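Local coordinates for cell division protein FtsX (Streptococcus pneumoniae, PDB 6HE6) that works with FtsE in cell division as the membrane part of the FtsEX ABC transporter and interacts through its large extracellular loop with the peptidoglycan hydrolase PcsB, at residues V10-Y15 with N97-I102; S45-N48 with S54-F57. All blocks are in the same frame, centred on the assembly; numbering follows the deposited sequence.

Interaction 1 (V10-Y15 with N97-I102); sequences VRVVVY and NDVKTI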
loop_
_atom_site.group_PDB
_atom_site.type_symbol
_atom_site.label_atom_id
_atom_site.label_comp_id
_atom_site.label_asym_id
_atom_site.label_seq_id
_atom_site.Cartn_x
_atom_site.Cartn_y
_atom_site.Cartn_z
ATOM N N VAL A 10 -12.253 -7.239 7.426
ATOM C CA VAL A 10 -12.557 -5.861 7.071
ATOM C C VAL A 10 -11.330 -5.248 6.405
ATOM O O VAL A 10 -11.318 -4.069 6.043
ATOM C CB VAL A 10 -13.009 -5.098 8.334
ATOM C CG1 VAL A 10 -11.835 -4.523 9.130
ATOM C CG2 VAL A 10 -14.043 -4.079 8.013
ATOM N N ARG A 11 -10.303 -6.055 6.200
ATOM C CA ARG A 11 -9.049 -5.577 5.641
ATOM C C ARG A 11 -9.055 -5.780 4.131
ATOM O O ARG A 11 -9.463 -6.837 3.638
ATOM C CB ARG A 11 -7.879 -6.303 6.304
ATOM C CG ARG A 11 -6.503 -6.006 5.747
ATOM C CD ARG A 11 -5.710 -7.296 5.590
ATOM N NE ARG A 11 -6.059 -7.958 4.336
ATOM C CZ ARG A 11 -6.787 -9.068 4.250
ATOM N NH1 ARG A 11 -7.240 -9.653 5.352
ATOM N NH2 ARG A 11 -7.065 -9.591 3.060
ATOM N N VAL A 12 -8.646 -4.746 3.400
ATOM C CA VAL A 12 -8.376 -4.843 1.973
ATOM C C VAL A 12 -6.984 -4.284 1.734
ATOM O O VAL A 12 -6.632 -3.230 2.274
ATOM C CB VAL A 12 -9.413 -4.089 1.118
ATOM C CG1 VAL A 12 -8.997 -4.094 -0.331
ATOM C CG2 VAL A 12 -10.779 -4.724 1.244
ATOM N N VAL A 13 -6.182 -5.003 0.955
ATOM C CA VAL A 13 -4.814 -4.605 0.659
ATOM C C VAL A 13 -4.777 -4.147 -0.787
ATOM O O VAL A 13 -5.243 -4.859 -1.685
ATOM C CB VAL A 13 -3.809 -5.747 0.903
ATOM C CG1 VAL A 13 -2.405 -5.265 0.632
ATOM C CG2 VAL A 13 -3.922 -6.257 2.317
ATOM N N VAL A 14 -4.251 -2.950 -1.005
ATOM C CA VAL A 14 -4.221 -2.320 -2.312
ATOM C C VAL A 14 -2.761 -2.155 -2.708
ATOM O O VAL A 14 -2.038 -1.363 -2.096
ATOM C CB VAL A 14 -4.949 -0.973 -2.306
ATOM C CG1 VAL A 14 -4.858 -0.320 -3.687
ATOM C CG2 VAL A 14 -6.380 -1.169 -1.917
ATOM N N TYR A 15 -2.325 -2.892 -3.732
ATOM C CA TYR A 15 -0.935 -2.866 -4.180
ATOM C C TYR A 15 -0.735 -1.810 -5.252
ATOM O O TYR A 15 -1.558 -1.673 -6.157
ATOM C CB TYR A 15 -0.509 -4.238 -4.709
ATOM C CG TYR A 15 -0.532 -5.275 -3.632
ATOM C CD1 TYR A 15 0.508 -5.375 -2.728
ATOM C CD2 TYR A 15 -1.608 -6.126 -3.487
ATOM C CE1 TYR A 15 0.485 -6.306 -1.714
ATOM C CE2 TYR A 15 -1.637 -7.061 -2.480
ATOM C CZ TYR A 15 -0.587 -7.141 -1.592
ATOM O OH TYR A 15 -0.611 -8.075 -0.591
ATOM N N ASN A 97 -19.335 -6.327 4.875
ATOM C CA ASN A 97 -20.068 -6.354 3.612
ATOM C C ASN A 97 -19.597 -5.297 2.619
ATOM O O ASN A 97 -19.858 -5.441 1.419
ATOM C CB ASN A 97 -21.564 -6.193 3.881
ATOM C CG ASN A 97 -22.187 -7.466 4.410
ATOM O OD1 ASN A 97 -21.552 -8.523 4.411
ATOM N ND2 ASN A 97 -23.422 -7.374 4.887
ATOM N N ASP A 98 -18.927 -4.239 3.087
ATOM C CA ASP A 98 -18.389 -3.205 2.207
ATOM C C ASP A 98 -17.116 -3.626 1.491
ATOM O O ASP A 98 -16.670 -2.910 0.580
ATOM C CB ASP A 98 -18.089 -1.921 2.994
ATOM C CG ASP A 98 -19.303 -1.363 3.707
ATOM O OD1 ASP A 98 -20.403 -1.345 3.122
ATOM O OD2 ASP A 98 -19.148 -0.920 4.859
ATOM N N VAL A 99 -16.518 -4.752 1.880
ATOM C CA VAL A 99 -15.178 -5.096 1.407
ATOM C C VAL A 99 -15.182 -5.362 -0.091
ATOM O O VAL A 99 -14.313 -4.878 -0.824
ATOM C CB VAL A 99 -14.632 -6.311 2.179
ATOM C CG1 VAL A 99 -13.587 -7.059 1.344
ATOM C CG2 VAL A 99 -14.072 -5.892 3.515
ATOM N N LYS A 100 -16.152 -6.141 -0.575
ATOM C CA LYS A 100 -16.141 -6.507 -1.988
ATOM C C LYS A 100 -16.333 -5.285 -2.874
ATOM O O LYS A 100 -15.706 -5.174 -3.934
ATOM C CB LYS A 100 -17.195 -7.586 -2.284
ATOM C CG LYS A 100 -16.584 -8.804 -2.989
ATOM C CD LYS A 100 -17.440 -10.070 -2.930
ATOM C CE LYS A 100 -16.876 -11.089 -1.927
ATOM N NZ LYS A 100 -17.618 -12.395 -1.942
ATOM N N THR A 101 -17.165 -4.338 -2.440
ATOM C CA THR A 101 -17.328 -3.110 -3.207
ATOM C C THR A 101 -16.042 -2.289 -3.211
ATOM O O THR A 101 -15.630 -1.772 -4.257
ATOM C CB THR A 101 -18.486 -2.288 -2.646
ATOM O OG1 THR A 101 -19.683 -3.073 -2.662
ATOM C CG2 THR A 101 -18.704 -1.031 -3.489
ATOM N N ILE A 102 -15.392 -2.166 -2.046
ATOM C CA ILE A 102 -14.163 -1.377 -1.934
ATOM C C ILE A 102 -13.083 -1.942 -2.849
ATOM O O ILE A 102 -12.420 -1.211 -3.599
ATOM C CB ILE A 102 -13.690 -1.330 -0.467
ATOM C CG1 ILE A 102 -14.524 -0.340 0.339
ATOM C CG2 ILE A 102 -12.224 -0.938 -0.376
ATOM C CD1 ILE A 102 -14.452 -0.587 1.838
#
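V99, in the first turn of helix 99-107, sets its two methyl groups on two places of segment 10-15, the side chain of V12 and the backbone of V10. CG1 goes to V12, with 3.7 Å between V99 CG1 and V12 CG2, and this is the tight point of the contact. CG2 instead lies against backbone, 3.9 Å from CA of V10, whose own side chain stands further off. V99 CG1 is roughly anti to its backbone N (chi1 155°), and that rotation is what gives each branch its separate target. The V12 and V99 side chains run by each other, pointing opposite ways, rather than butting end to end. On V12 the touching branch is CG2, the methyl anti to the carbonyl carbon; it also comes within 4.1 Å of the V99 carbonyl O. One helical turn on, I102 follows more loosely, its CG2 4.4 Å from V12 CG2.

Burial does not follow closeness here. V12 and I102 are buried, V115 of strand 112-116 covering one and A93 of strand 88-93 the other, whereas V10 and V99 mark the side that is partly open to solvent. The outer face of the helix is solvent-facing: K100 and T101 are exposed, and K100 starts away from the strand. The helix turn itself is closed by the bond from I102 N to D98 O. Helix 99-107 thus crosses one face of strand 11-16 on its way from strand 88-93 to strand 112-116, the second beta-alpha-beta crossover of a ferredoxin-like fold.

Interaction 2 (S45-N48 with S54-F57); sequences SLKN and SVTF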
loop_
_atom_site.group_PDB
_atom_site.type_symbol
_atom_site.label_atom_id
_atom_site.label_comp_id
_atom_site.label_asym_id
_atom_site.label_seq_id
_atom_site.Cartn_x
_atom_site.Cartn_y
_atom_site.Cartn_z
ATOM N N SER A 45 -8.042 8.800 -3.366
ATOM C CA SER A 45 -9.194 8.110 -3.943
ATOM C C SER A 45 -9.732 7.047 -2.998
ATOM O O SER A 45 -10.949 6.866 -2.885
ATOM C CB SER A 45 -8.806 7.477 -5.275
ATOM O OG SER A 45 -8.330 8.467 -6.169
ATOM N N LEU A 46 -8.837 6.314 -2.333
ATOM C CA LEU A 46 -9.260 5.360 -1.314
ATOM C C LEU A 46 -9.914 6.076 -0.134
ATOM O O LEU A 46 -11.033 5.738 0.267
ATOM C CB LEU A 46 -8.059 4.524 -0.842
ATOM C CG LEU A 46 -7.338 3.635 -1.867
ATOM C CD1 LEU A 46 -6.025 3.082 -1.299
ATOM C CD2 LEU A 46 -8.237 2.485 -2.261
ATOM N N LYS A 47 -9.237 7.092 0.415
ATOM C CA LYS A 47 -9.747 7.863 1.550
ATOM C C LYS A 47 -11.087 8.538 1.250
ATOM O O LYS A 47 -11.871 8.786 2.175
ATOM C CB LYS A 47 -8.691 8.904 1.960
ATOM C CG LYS A 47 -8.735 9.361 3.413
ATOM C CD LYS A 47 -8.266 8.274 4.342
ATOM C CE LYS A 47 -8.811 8.399 5.758
ATOM N NZ LYS A 47 -8.010 9.295 6.598
ATOM N N ASN A 48 -11.383 8.812 -0.018
ATOM C CA ASN A 48 -12.641 9.442 -0.393
ATOM C C ASN A 48 -13.815 8.475 -0.422
ATOM O O ASN A 48 -14.955 8.928 -0.539
ATOM C CB ASN A 48 -12.512 10.103 -1.764
ATOM C CG ASN A 48 -11.900 11.480 -1.688
ATOM O OD1 ASN A 48 -11.812 12.074 -0.612
ATOM N ND2 ASN A 48 -11.476 12.002 -2.835
ATOM N N SER A 54 -9.937 3.736 7.344
ATOM C CA SER A 54 -8.548 4.166 7.429
ATOM C C SER A 54 -7.759 3.547 6.281
ATOM O O SER A 54 -8.096 2.468 5.788
ATOM C CB SER A 54 -7.934 3.772 8.775
ATOM O OG SER A 54 -7.827 2.363 8.868
ATOM N N VAL A 55 -6.707 4.247 5.852
ATOM C CA VAL A 55 -5.826 3.752 4.806
ATOM C C VAL A 55 -4.396 4.083 5.217
ATOM O O VAL A 55 -4.047 5.255 5.403
ATOM C CB VAL A 55 -6.164 4.342 3.433
ATOM C CG1 VAL A 55 -6.321 5.777 3.559
ATOM C CG2 VAL A 55 -5.061 4.074 2.419
ATOM N N THR A 56 -3.587 3.051 5.390
ATOM C CA THR A 56 -2.266 3.148 5.993
ATOM C C THR A 56 -1.224 2.609 5.025
ATOM O O THR A 56 -1.334 1.466 4.573
ATOM C CB THR A 56 -2.236 2.345 7.298
ATOM O OG1 THR A 56 -3.283 2.808 8.166
ATOM C CG2 THR A 56 -0.908 2.499 7.979
ATOM N N PHE A 57 -0.219 3.427 4.700
ATOM C CA PHE A 57 0.853 2.976 3.825
ATOM C C PHE A 57 1.671 1.852 4.461
ATOM O O PHE A 57 2.070 1.935 5.626
ATOM C CB PHE A 57 1.795 4.143 3.471
ATOM C CG PHE A 57 2.764 3.826 2.347
ATOM C CD1 PHE A 57 2.301 3.434 1.101
ATOM C CD2 PHE A 57 4.134 3.920 2.539
ATOM C CE1 PHE A 57 3.193 3.144 0.068
ATOM C CE2 PHE A 57 5.011 3.642 1.525
ATOM C CZ PHE A 57 4.544 3.247 0.286
#
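L46, near the end of helix 41-47, brings its CD1 to CG2 of V55 on the facing strand, 4.0 Å away, and the two side chains cross at about a right angle. The leucine is buried, touching Y89 and V91 of strand 88-93 as well. K47 comes next and takes the outer side of the same valine. Its chain bends at chi2 (71°), and the aliphatic CD passes obliquely over V55 CG1. The 3.3 Å between K47 CD and V55 CG1 is shorter than a normal carbon-carbon contact, so the exact fit of this exposed chain is doubtful. Beyond CD the lysine bends again, and NZ makes a weak hydrogen bond to the hydroxyl of Y43, one turn back.

V55 serves both helix residues because its chi1 of 48° turns CG2, anti to the backbone N, to the buried leucine and CG1 to the solvent-exposed lysine. Next to it, S54 starts away from the helix and bonds through OG to E92 on the neighbouring strand. Strand 11-16, helix 41-47 and strand 52-58 form the first beta-alpha-beta unit, with strand 88-93 between its two strands, as in a ferredoxin-like fold; this contact is its helix-to-second-strand half.

How the interactions relate
Both contacts dock a helix on the same face of the four-stranded antiparallel sheet: interaction 1 on strand 11-16, which is internal, and interaction 2 on strand 52-58, which is an outermost strand of this chain. Their centres lie 11 Å apart, and they meet where V14 CG2 packs 4.1 Å from L46 CD2, joining them into one apolar layer. Interaction 1 is formed by valines and an isoleucine alone, buried at one end and partly open at the other. Interaction 2 mixes a buried leucine with an exposed lysine that contributes only its aliphatic chain. In sequence, the short-range 45-48/54-57 pair is nested within the long loop closed by 10-15/97-102.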